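Local coordinates for hydrophilic protein, virA protein (Chromobacterium violaceum, PDB 3BO6) that probably removes the phosphate of phosphothreonine by beta-elimination, as a type of bacterial effector called a phosphothreonine lyase, at residues 42-47 against 116-121; 194-199 against 210-215; 83-88 against 178-183; 103-108 against 112-117. All blocks are in the same frame, centred on the assembly; numbering follows the deposited sequence.

Contact 1 of 4, residues 42-47 against 116-121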
# COMPACT_ATOMS: atom_id res chain seq x y z
N GLY A 42 -16.12 7.37 11.01
CA GLY A 42 -16.88 7.99 9.93
C GLY A 42 -16.75 7.24 8.62
O GLY A 42 -17.73 7.06 7.89
N MET A 43 -15.54 6.81 8.31
CA MET A 43 -15.39 6.05 7.09
C MET A 43 -16.24 4.77 7.11
O MET A 43 -16.73 4.34 6.05
CB MET A 43 -13.93 5.74 6.79
CG MET A 43 -13.77 5.05 5.46
SD MET A 43 -12.12 5.18 4.78
CE MET A 43 -12.36 4.28 3.26
N ARG A 44 -16.50 4.21 8.29
CA ARG A 44 -17.41 3.07 8.39
C ARG A 44 -18.82 3.41 7.91
O ARG A 44 -19.57 2.52 7.46
CB ARG A 44 -17.48 2.57 9.84
CG ARG A 44 -16.15 2.11 10.42
CD ARG A 44 -16.35 1.43 11.78
NE ARG A 44 -17.00 0.14 11.62
CZ ARG A 44 -18.23 -0.16 12.05
NH1 ARG A 44 -18.95 0.75 12.70
NH2 ARG A 44 -18.73 -1.37 11.84
N GLN A 45 -19.19 4.68 7.99
CA GLN A 45 -20.53 5.12 7.64
C GLN A 45 -20.67 5.50 6.17
O GLN A 45 -21.70 6.04 5.76
CB GLN A 45 -20.97 6.29 8.53
CG GLN A 45 -21.06 5.90 9.97
CD GLN A 45 -22.03 4.75 10.18
OE1 GLN A 45 -23.09 4.71 9.55
NE2 GLN A 45 -21.67 3.82 11.06
N SER A 46 -19.65 5.20 5.38
CA SER A 46 -19.70 5.55 3.97
C SER A 46 -20.82 4.80 3.30
O SER A 46 -21.35 5.24 2.28
CB SER A 46 -18.39 5.18 3.28
OG SER A 46 -17.33 5.92 3.84
N GLY A 47 -21.17 3.66 3.88
CA GLY A 47 -22.13 2.75 3.29
C GLY A 47 -21.95 2.57 1.80
O GLY A 47 -20.87 2.21 1.30
N VAL A 116 -8.96 -0.48 4.50
CA VAL A 116 -8.66 -0.68 5.90
C VAL A 116 -9.68 -1.66 6.49
O VAL A 116 -10.86 -1.62 6.15
CB VAL A 116 -8.63 0.67 6.69
CG1 VAL A 116 -10.01 1.33 6.70
CG2 VAL A 116 -8.11 0.46 8.09
N THR A 117 -9.23 -2.53 7.39
CA THR A 117 -10.13 -3.53 7.89
C THR A 117 -11.11 -2.83 8.83
O THR A 117 -10.75 -1.89 9.56
CB THR A 117 -9.28 -4.45 8.78
OG1 THR A 117 -8.25 -5.05 7.98
CG2 THR A 117 -10.12 -5.56 9.46
N ASP A 118 -12.36 -3.29 8.80
CA ASP A 118 -13.37 -2.87 9.76
C ASP A 118 -13.21 -3.72 11.01
O ASP A 118 -13.59 -4.91 11.03
CB ASP A 118 -14.76 -3.05 9.17
CG ASP A 118 -15.87 -2.56 10.11
OD1 ASP A 118 -15.58 -2.37 11.31
OD2 ASP A 118 -17.00 -2.39 9.63
N MET A 119 -12.70 -3.12 12.08
CA MET A 119 -12.33 -3.88 13.27
C MET A 119 -13.55 -4.35 14.07
O MET A 119 -13.41 -5.20 14.95
CB MET A 119 -11.40 -3.04 14.15
CG MET A 119 -10.06 -2.71 13.46
SD MET A 119 -9.15 -4.12 12.78
CE MET A 119 -8.61 -4.94 14.27
N GLU A 120 -14.72 -3.81 13.77
CA GLU A 120 -15.95 -4.27 14.40
C GLU A 120 -16.50 -5.54 13.77
O GLU A 120 -17.31 -6.25 14.38
CB GLU A 120 -17.00 -3.17 14.37
CG GLU A 120 -16.57 -1.90 15.08
CD GLU A 120 -16.28 -2.14 16.55
OE1 GLU A 120 -15.30 -1.55 17.06
OE2 GLU A 120 -17.03 -2.91 17.19
N ARG A 121 -16.09 -5.84 12.54
CA ARG A 121 -16.63 -6.99 11.82
C ARG A 121 -15.61 -8.12 11.65
O ARG A 121 -15.98 -9.29 11.56
CB ARG A 121 -17.12 -6.56 10.43
CG ARG A 121 -18.21 -5.50 10.44
CD ARG A 121 -19.53 -6.05 10.96
NE ARG A 121 -19.76 -5.72 12.36
CZ ARG A 121 -20.56 -4.75 12.79
NH1 ARG A 121 -20.71 -4.53 14.08
NH2 ARG A 121 -21.23 -4.01 11.91

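Contact 2 of 4, residues 194-199 against 210-215. With SO4 (sulfate ion), chain C.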
# COMPACT_ATOMS: atom_id res chain seq x y z
N GLU A 194 0.68 -10.10 -5.99
CA GLU A 194 -0.46 -11.01 -6.14
C GLU A 194 -0.30 -12.05 -7.23
O GLU A 194 -0.87 -13.13 -7.14
CB GLU A 194 -1.73 -10.22 -6.51
CG GLU A 194 -2.27 -9.38 -5.43
CD GLU A 194 -3.70 -8.95 -5.71
OE1 GLU A 194 -4.19 -8.10 -4.97
OE2 GLU A 194 -4.31 -9.46 -6.67
N LEU A 195 0.43 -11.72 -8.29
CA LEU A 195 0.54 -12.61 -9.43
C LEU A 195 1.47 -13.78 -9.12
O LEU A 195 1.32 -14.87 -9.67
CB LEU A 195 1.07 -11.86 -10.65
CG LEU A 195 0.26 -10.67 -11.17
CD1 LEU A 195 0.92 -10.01 -12.38
CD2 LEU A 195 -1.16 -11.10 -11.50
N ARG A 196 2.46 -13.54 -8.27
CA ARG A 196 3.54 -14.49 -8.06
C ARG A 196 3.76 -14.90 -6.60
O ARG A 196 4.83 -15.38 -6.24
CB ARG A 196 4.84 -13.98 -8.70
CG ARG A 196 4.71 -13.81 -10.22
CD ARG A 196 5.96 -13.23 -10.85
NE ARG A 196 6.10 -11.81 -10.54
CZ ARG A 196 5.54 -10.82 -11.22
NH1 ARG A 196 4.81 -11.06 -12.31
NH2 ARG A 196 5.76 -9.56 -10.84
N SER A 197 2.74 -14.71 -5.76
CA SER A 197 2.76 -15.22 -4.40
C SER A 197 1.31 -15.40 -3.98
O SER A 197 0.41 -14.91 -4.65
CB SER A 197 3.48 -14.25 -3.45
OG SER A 197 2.75 -13.05 -3.29
N GLY A 198 1.08 -16.08 -2.87
CA GLY A 198 -0.28 -16.18 -2.36
C GLY A 198 -0.47 -15.55 -0.99
O GLY A 198 0.47 -15.47 -0.20
N ARG A 199 -1.69 -15.09 -0.69
CA ARG A 199 -1.95 -14.57 0.65
C ARG A 199 -1.81 -15.63 1.73
O ARG A 199 -1.59 -15.31 2.89
CB ARG A 199 -3.33 -13.87 0.75
CG ARG A 199 -4.51 -14.80 0.68
CD ARG A 199 -5.83 -14.04 0.92
NE ARG A 199 -5.96 -12.95 -0.03
CZ ARG A 199 -6.48 -13.07 -1.24
NH1 ARG A 199 -6.55 -12.01 -2.05
NH2 ARG A 199 -6.94 -14.25 -1.64
N ARG A 210 11.44 -11.40 -2.24
CA ARG A 210 12.60 -10.49 -2.07
C ARG A 210 13.30 -10.23 -3.41
O ARG A 210 13.98 -9.22 -3.58
CB ARG A 210 13.61 -11.07 -1.08
CG ARG A 210 13.19 -11.02 0.39
CD ARG A 210 14.36 -11.44 1.29
NE ARG A 210 14.60 -12.87 1.23
CZ ARG A 210 14.15 -13.74 2.13
NH1 ARG A 210 14.40 -15.04 2.00
NH2 ARG A 210 13.46 -13.30 3.18
N GLU A 211 13.12 -11.15 -4.36
CA GLU A 211 13.66 -10.99 -5.70
C GLU A 211 12.76 -10.23 -6.69
O GLU A 211 13.18 -9.96 -7.81
CB GLU A 211 14.10 -12.35 -6.27
CG GLU A 211 15.22 -12.98 -5.44
CD GLU A 211 15.73 -14.30 -5.98
OE1 GLU A 211 15.29 -14.73 -7.07
OE2 GLU A 211 16.59 -14.89 -5.30
N GLU A 212 11.54 -9.90 -6.29
CA GLU A 212 10.68 -9.11 -7.17
C GLU A 212 11.34 -7.78 -7.50
O GLU A 212 11.70 -7.03 -6.60
CB GLU A 212 9.34 -8.82 -6.48
CG GLU A 212 8.38 -10.01 -6.44
CD GLU A 212 7.68 -10.25 -7.78
OE1 GLU A 212 7.57 -9.31 -8.60
OE2 GLU A 212 7.20 -11.39 -8.00
N PRO A 213 11.47 -7.47 -8.79
CA PRO A 213 12.11 -6.19 -9.14
C PRO A 213 11.43 -4.99 -8.46
O PRO A 213 12.12 -4.13 -7.94
CB PRO A 213 11.96 -6.17 -10.67
CG PRO A 213 12.09 -7.63 -11.06
CD PRO A 213 11.31 -8.36 -9.96
N PHE A 214 10.10 -4.97 -8.40
CA PHE A 214 9.43 -3.85 -7.75
C PHE A 214 9.84 -3.73 -6.29
O PHE A 214 10.12 -2.62 -5.80
CB PHE A 214 7.89 -3.96 -7.88
CG PHE A 214 7.15 -2.87 -7.13
CD1 PHE A 214 6.88 -1.66 -7.74
CD2 PHE A 214 6.77 -3.04 -5.80
CE1 PHE A 214 6.21 -0.65 -7.06
CE2 PHE A 214 6.11 -2.03 -5.12
CZ PHE A 214 5.84 -0.84 -5.76
N TYR A 215 9.89 -4.85 -5.59
CA TYR A 215 10.29 -4.85 -4.19
C TYR A 215 11.72 -4.34 -4.03
O TYR A 215 12.01 -3.53 -3.15
CB TYR A 215 10.18 -6.25 -3.58
CG TYR A 215 10.66 -6.30 -2.15
CD1 TYR A 215 9.90 -5.76 -1.13
CD2 TYR A 215 11.89 -6.89 -1.82
CE1 TYR A 215 10.33 -5.81 0.19
CE2 TYR A 215 12.32 -6.92 -0.49
CZ TYR A 215 11.52 -6.39 0.50
OH TYR A 215 11.93 -6.41 1.82
S SO4 C . -3.83 -9.93 0.57
O1 SO4 C . -2.46 -10.28 0.99
O2 SO4 C . -4.03 -10.28 -0.83
O3 SO4 C . -4.78 -10.66 1.39
O4 SO4 C . -4.04 -8.49 0.72
O HOH W 1 7.47 -13.57 -6.46

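Contact 3 of 4, residues 83-88 against 178-183. With SO4 (sulfate ion), chain C.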
# COMPACT_ATOMS: atom_id res chain seq x y z
N LYS A 83 1.41 -4.85 -4.02
CA LYS A 83 0.62 -4.30 -2.93
C LYS A 83 1.43 -4.23 -1.65
O LYS A 83 2.36 -5.01 -1.41
CB LYS A 83 -0.67 -5.10 -2.73
CG LYS A 83 -0.47 -6.48 -2.15
CD LYS A 83 -1.65 -7.44 -2.48
CE LYS A 83 -2.96 -6.96 -1.89
NZ LYS A 83 -4.08 -7.86 -2.31
N PHE A 84 1.05 -3.27 -0.81
CA PHE A 84 1.61 -3.16 0.52
C PHE A 84 0.56 -3.40 1.57
O PHE A 84 -0.61 -3.08 1.37
CB PHE A 84 2.17 -1.75 0.78
CG PHE A 84 3.27 -1.34 -0.14
CD1 PHE A 84 3.07 -0.36 -1.10
CD2 PHE A 84 4.54 -1.88 0.01
CE1 PHE A 84 4.11 0.05 -1.94
CE2 PHE A 84 5.59 -1.47 -0.81
CZ PHE A 84 5.36 -0.51 -1.80
N HIS A 85 0.99 -3.90 2.71
CA HIS A 85 0.16 -3.91 3.90
C HIS A 85 0.82 -3.02 4.93
O HIS A 85 2.05 -2.80 4.88
CB HIS A 85 0.04 -5.33 4.45
CG HIS A 85 -0.64 -6.27 3.51
ND1 HIS A 85 0.02 -7.31 2.90
CD2 HIS A 85 -1.93 -6.34 3.09
CE1 HIS A 85 -0.83 -7.98 2.14
NE2 HIS A 85 -2.02 -7.41 2.25
N ILE A 86 0.02 -2.51 5.85
CA ILE A 86 0.50 -1.77 7.01
C ILE A 86 -0.00 -2.47 8.26
O ILE A 86 -1.21 -2.73 8.38
CB ILE A 86 0.01 -0.31 7.02
CG1 ILE A 86 0.27 0.35 5.66
CG2 ILE A 86 0.72 0.48 8.14
CD1 ILE A 86 -0.25 1.79 5.56
N SER A 87 0.90 -2.80 9.18
CA SER A 87 0.55 -3.54 10.39
C SER A 87 0.77 -2.69 11.64
O SER A 87 1.90 -2.27 11.92
CB SER A 87 1.38 -4.82 10.52
OG SER A 87 1.16 -5.66 9.41
N VAL A 88 -0.31 -2.42 12.36
CA VAL A 88 -0.22 -1.79 13.67
C VAL A 88 -0.81 -2.70 14.74
O VAL A 88 -1.42 -3.74 14.43
CB VAL A 88 -0.91 -0.41 13.69
CG1 VAL A 88 -0.28 0.53 12.66
CG2 VAL A 88 -2.42 -0.55 13.45
N GLU A 178 2.55 -13.44 7.56
CA GLU A 178 3.55 -14.40 7.10
C GLU A 178 3.71 -14.39 5.59
O GLU A 178 4.74 -14.77 5.08
CB GLU A 178 3.17 -15.81 7.56
CG GLU A 178 3.54 -16.12 8.99
CD GLU A 178 5.04 -16.04 9.24
OE1 GLU A 178 5.81 -16.80 8.61
OE2 GLU A 178 5.44 -15.21 10.07
N SER A 179 2.66 -13.98 4.87
CA SER A 179 2.72 -13.97 3.40
C SER A 179 3.77 -13.02 2.83
O SER A 179 4.28 -13.25 1.74
CB SER A 179 1.37 -13.59 2.80
OG SER A 179 0.94 -12.32 3.27
N ASP A 180 4.07 -11.94 3.56
CA ASP A 180 4.78 -10.80 3.00
C ASP A 180 6.26 -10.79 3.34
O ASP A 180 6.71 -11.54 4.22
CB ASP A 180 4.21 -9.50 3.59
CG ASP A 180 2.83 -9.12 3.06
OD1 ASP A 180 2.09 -9.92 2.42
OD2 ASP A 180 2.47 -7.95 3.32
N VAL A 181 6.99 -9.87 2.71
CA VAL A 181 8.39 -9.61 3.09
C VAL A 181 8.56 -8.13 3.38
O VAL A 181 7.76 -7.29 2.97
CB VAL A 181 9.40 -10.04 1.98
CG1 VAL A 181 9.39 -11.57 1.80
CG2 VAL A 181 9.10 -9.33 0.67
N HIS A 182 9.60 -7.81 4.14
CA HIS A 182 9.91 -6.42 4.45
C HIS A 182 11.38 -6.36 4.84
O HIS A 182 11.93 -7.34 5.34
CB HIS A 182 9.03 -5.89 5.60
CG HIS A 182 9.32 -6.55 6.91
ND1 HIS A 182 10.19 -6.02 7.84
CD2 HIS A 182 8.86 -7.70 7.45
CE1 HIS A 182 10.24 -6.81 8.89
NE2 HIS A 182 9.44 -7.84 8.68
N PRO A 183 12.01 -5.21 4.63
CA PRO A 183 13.40 -5.02 5.06
C PRO A 183 13.43 -4.59 6.52
O PRO A 183 12.41 -4.16 7.06
CB PRO A 183 13.88 -3.87 4.18
CG PRO A 183 12.66 -3.05 3.94
CD PRO A 183 11.51 -4.05 3.86
S SO4 C . -3.83 -9.93 0.57
O1 SO4 C . -2.46 -10.28 0.99
O2 SO4 C . -4.03 -10.28 -0.83
O3 SO4 C . -4.78 -10.66 1.39
O4 SO4 C . -4.04 -8.49 0.72

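Contact 4 of 4, residues 103-108 against 112-117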
# COMPACT_ATOMS: atom_id res chain seq x y z
N LEU A 103 -1.96 11.53 4.61
CA LEU A 103 -1.24 10.94 3.49
C LEU A 103 -2.15 10.13 2.57
O LEU A 103 -2.07 10.24 1.35
CB LEU A 103 -0.09 10.06 4.00
CG LEU A 103 1.17 10.83 4.43
CD1 LEU A 103 2.07 9.98 5.33
CD2 LEU A 103 1.92 11.33 3.21
N LEU A 104 -3.03 9.32 3.14
CA LEU A 104 -3.83 8.42 2.30
C LEU A 104 -4.85 9.15 1.44
O LEU A 104 -5.29 8.64 0.41
CB LEU A 104 -4.52 7.36 3.17
CG LEU A 104 -3.59 6.32 3.80
CD1 LEU A 104 -4.36 5.45 4.81
CD2 LEU A 104 -2.97 5.45 2.72
N PHE A 105 -5.27 10.34 1.89
CA PHE A 105 -6.19 11.18 1.11
C PHE A 105 -5.48 12.33 0.40
O PHE A 105 -6.12 13.21 -0.15
CB PHE A 105 -7.33 11.72 1.99
CG PHE A 105 -8.31 10.67 2.43
CD1 PHE A 105 -8.20 10.09 3.68
CD2 PHE A 105 -9.35 10.29 1.59
CE1 PHE A 105 -9.10 9.10 4.09
CE2 PHE A 105 -10.25 9.30 1.99
CZ PHE A 105 -10.14 8.72 3.24
N SER A 106 -4.15 12.33 0.42
CA SER A 106 -3.40 13.45 -0.15
C SER A 106 -3.57 13.57 -1.66
O SER A 106 -3.53 12.57 -2.38
CB SER A 106 -1.91 13.29 0.17
OG SER A 106 -1.11 14.27 -0.50
N VAL A 107 -3.68 14.81 -2.15
CA VAL A 107 -3.69 15.08 -3.59
C VAL A 107 -2.39 14.58 -4.24
O VAL A 107 -2.33 14.34 -5.46
CB VAL A 107 -3.86 16.59 -3.86
CG1 VAL A 107 -2.72 17.38 -3.23
CG2 VAL A 107 -3.94 16.86 -5.35
N ASP A 108 -1.35 14.44 -3.43
CA ASP A 108 -0.03 14.04 -3.92
C ASP A 108 0.27 12.55 -3.73
O ASP A 108 1.34 12.08 -4.10
CB ASP A 108 1.06 14.87 -3.23
CG ASP A 108 0.94 16.36 -3.50
OD1 ASP A 108 0.65 16.75 -4.66
OD2 ASP A 108 1.11 17.15 -2.55
N ASP A 112 -3.77 5.16 -5.71
CA ASP A 112 -5.14 5.43 -6.15
C ASP A 112 -6.22 4.68 -5.37
O ASP A 112 -7.37 5.10 -5.35
CB ASP A 112 -5.31 5.05 -7.62
CG ASP A 112 -4.69 6.04 -8.58
OD1 ASP A 112 -4.53 7.23 -8.25
OD2 ASP A 112 -4.40 5.61 -9.72
N LYS A 113 -5.85 3.57 -4.74
CA LYS A 113 -6.82 2.65 -4.15
C LYS A 113 -6.24 1.96 -2.93
O LYS A 113 -5.12 1.45 -3.00
CB LYS A 113 -7.23 1.60 -5.20
CG LYS A 113 -8.42 0.74 -4.78
CD LYS A 113 -8.80 -0.27 -5.87
CE LYS A 113 -8.04 -1.57 -5.69
NZ LYS A 113 -8.82 -2.75 -6.18
N TRP A 114 -7.01 1.92 -1.84
CA TRP A 114 -6.59 1.26 -0.61
C TRP A 114 -7.82 0.85 0.20
O TRP A 114 -8.93 1.27 -0.13
CB TRP A 114 -5.62 2.17 0.20
CG TRP A 114 -6.12 3.57 0.50
CD1 TRP A 114 -5.88 4.69 -0.23
CD2 TRP A 114 -6.93 3.97 1.62
NE1 TRP A 114 -6.50 5.78 0.36
CE2 TRP A 114 -7.14 5.36 1.50
CE3 TRP A 114 -7.49 3.30 2.70
CZ2 TRP A 114 -7.91 6.09 2.41
CZ3 TRP A 114 -8.25 4.02 3.62
CH2 TRP A 114 -8.45 5.39 3.46
N LYS A 115 -7.63 -0.00 1.20
CA LYS A 115 -8.72 -0.42 2.14
C LYS A 115 -8.08 -0.60 3.50
O LYS A 115 -6.89 -0.54 3.57
CB LYS A 115 -9.44 -1.66 1.64
CG LYS A 115 -8.63 -2.93 1.65
CD LYS A 115 -9.44 -4.00 0.92
CE LYS A 115 -8.85 -5.37 1.09
NZ LYS A 115 -9.66 -6.34 0.27
N VAL A 116 -8.96 -0.48 4.50
CA VAL A 116 -8.66 -0.68 5.90
C VAL A 116 -9.68 -1.66 6.49
O VAL A 116 -10.86 -1.62 6.15
CB VAL A 116 -8.63 0.67 6.69
CG1 VAL A 116 -10.01 1.33 6.70
CG2 VAL A 116 -8.11 0.46 8.09
N THR A 117 -9.23 -2.53 7.39
CA THR A 117 -10.13 -3.53 7.89
C THR A 117 -11.11 -2.83 8.83
O THR A 117 -10.75 -1.89 9.56
CB THR A 117 -9.28 -4.45 8.78
OG1 THR A 117 -8.25 -5.05 7.98
CG2 THR A 117 -10.12 -5.56 9.46

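Contact 1 of 4, residues 42-47 against 116-121
Arg44 meets Asp118 side-on, NE and NH2 each reaching one carboxylate oxygen. This bidentate salt bridge is the close-fitting part of the contact: Arg44 NE gives a 2.9 Å bond to Asp118 OD1, and Arg44 NH2 lies 3.0 Å from Asp118 OD2, on its syn lone pair. The two planes are turned 67° apart, and NE comes to OD1 from above the carboxylate plane, 43° out of it. From the other face of that carboxylate the backbone N of Glu120 also bonds to OD1, an Asx turn in which Asp118 OD1 and Glu120 N are 3.0 Å apart. Asp118 carries CG anti to its own N (chi1 -177°), and a bend at chi3 turns the Arg44 guanidinium across the end of the aspartate.

The outer side is looser and more exposed. Glu120 lays CG over the centre of one face of the Arg44 guanidinium, its carboxylate leading away. Arg121 NH2 approaches the guanidinium edge, 3.6 Å from Arg44 NH2. Close by, Tyr40 OH hydrogen-bonds to Thr117 O and Met119 N.

The chemistry thus joins helix 40-44 to the turn after strand 113-117 by charge, and the Asp118 carboxylate probably eases the approach of the two arginines.

Contact 2 of 4, residues 194-199 against 210-215
Glu212 and Arg196 bury the most surface here, and two guanidinium nitrogens of the arginine meet the two carboxylate oxygens of the glutamate. NE of Arg196 donates to Glu212 OE2 at 2.8 Å, and NH2 of Arg196 donates to Glu212 OE1 at 2.9 Å, the second bond almost straight at 170°. Both oxygens use their syn lone pairs, and the guanidinium and carboxylate planes are only 21° apart, so the pair forms a nearly flat, side-on bidentate salt bridge. A bend at chi3 turns the end of the arginine across to the acid, while a bend at chi2 (-77°) turns the carboxylate of Glu212 to meet it.

A further link closes the arrangement: a water donates to Glu212 OE2 at 2.7 Å and, more distantly, to the backbone O of Arg196. OE2 therefore receives both a charged N-H and a water, and the flat carboxylate is fixed in rotation by its two arginine bonds. The remaining guanidinium nitrogen, Arg196 NH1, bonds to the backbone O of Gln4.

Further along the same loop Arg199 offers NE to a sulfate oxygen, O3, at 2.9 Å, so this loop serves the anion site as well as the bridge.

Glu212 stands at the N-cap position of helix 213-219, its side chain resting on Tyr191 and Asn193 of strand 189-193. Arg196, in the loop following that edge strand, packs against Asn9, and Pro213 rests on the same residue of helix 7-14, where the loop, strand and both helices come together.

Contact 3 of 4, residues 83-88 against 178-183
Asp180 OD2 is gripped by two donors: His85 ND1, 2.6 Å away across the contact, and the hydroxyl of Ser190 from strand 189-193. The pair is a histidine-carboxylate hydrogen bond set on strand 82-86 of the antiparallel sheet, where His85 points towards the loop 178-183. It is short and straight (174°), lies in the ring plane and uses the syn lone pair of OD2. Ring and carboxylate are nearly coplanar, 20° apart, although the two side chains as a whole run at about right angles. The other oxygen is held too, since Ser179 OG bonds to Asp180 OD1 at 2.8 Å, coming from above the carboxylate plane. With both oxygens engaged, the acid can hardly turn.

What the aspartate positions is the far edge of the ring. His85 NE2 donates to sulfate O4 at 2.8 Å, so the imidazole bridges the aspartate and the anion, and the bonds at ND1 and NE2 together fix the ring's rotation. The sulfate, probably from the crystallisation liquor, is also held by Arg127, Arg192 and Arg199, and an anion site of this kind is consistent with the place where a phosphothreonine phosphate would bind.

Lys83, two residues earlier on the strand, reaches the same sulfate. Its CG sits between the backbone N and the carbonyl carbon (chi1 71°), and the amine at the end, Lys83 NZ, lies 2.8 Å from sulfate O2.

Contact 4 of 4, residues 103-108 against 112-117
The indole of Trp114 has Leu104 over one face and Phe105 at its edge. CD1 of Leu104 stands almost exactly above the six-membered ring, 4.1 Å from its centroid, a CH-pi contact, while CB of the same leucine lies over the rim of that face, 3.7 Å from Trp114 CZ2. The edge of the tryptophan then turns into the face of Phe105: this is an offset edge-to-face pair with planes at 82° and centroids 5.2 Å apart, in which Trp114 CZ2 comes within 3.5 Å of Phe105 CZ.

The polar edge of the indole is used as well. Trp114 NE1 donates to the backbone O of Leu104 at 3.1 Å, but the bond is bent (137°) and the nitrogen sits above the carbonyl plane. A chi1 of 53° directs the Trp114 ring from strand 113-117 across to the last turn of helix 93-104. Leu136 of the neighbouring strand 134-137 packs against both Leu104 and Trp114, and Ala37 and Pro38 against Phe105.

The result is a buried, largely apolar junction of helix end and sheet, in which the indole N-H finds an acceptor, though through a bent bond, in the carbonyl of Leu104 at the C-terminal end of the helix.

In the fold
The contacts fall into two groups, one at the sulfate and one along strand 113-117. Contacts 2 and 3 share the sulfate, and their centres are 11 Å apart; Glu194 OE1 of the first meets Lys83 NZ of the second at 2.7 Å, a salt bridge tying the 194-199 loop directly to strand 82-86 beside the anion. Contact 3, with Arg199 of that loop, lines the probable phosphate site. Contacts 1 and 4 touch through Met43 SD and Trp114 CH2, 3.9 Å apart, their centres about 14 Å from each other. They lie away from the sulfate, contact 1 about 28 Å from contact 2 between centres, though contact 4 comes within about 5 Å of contact 3 at the nearest atoms.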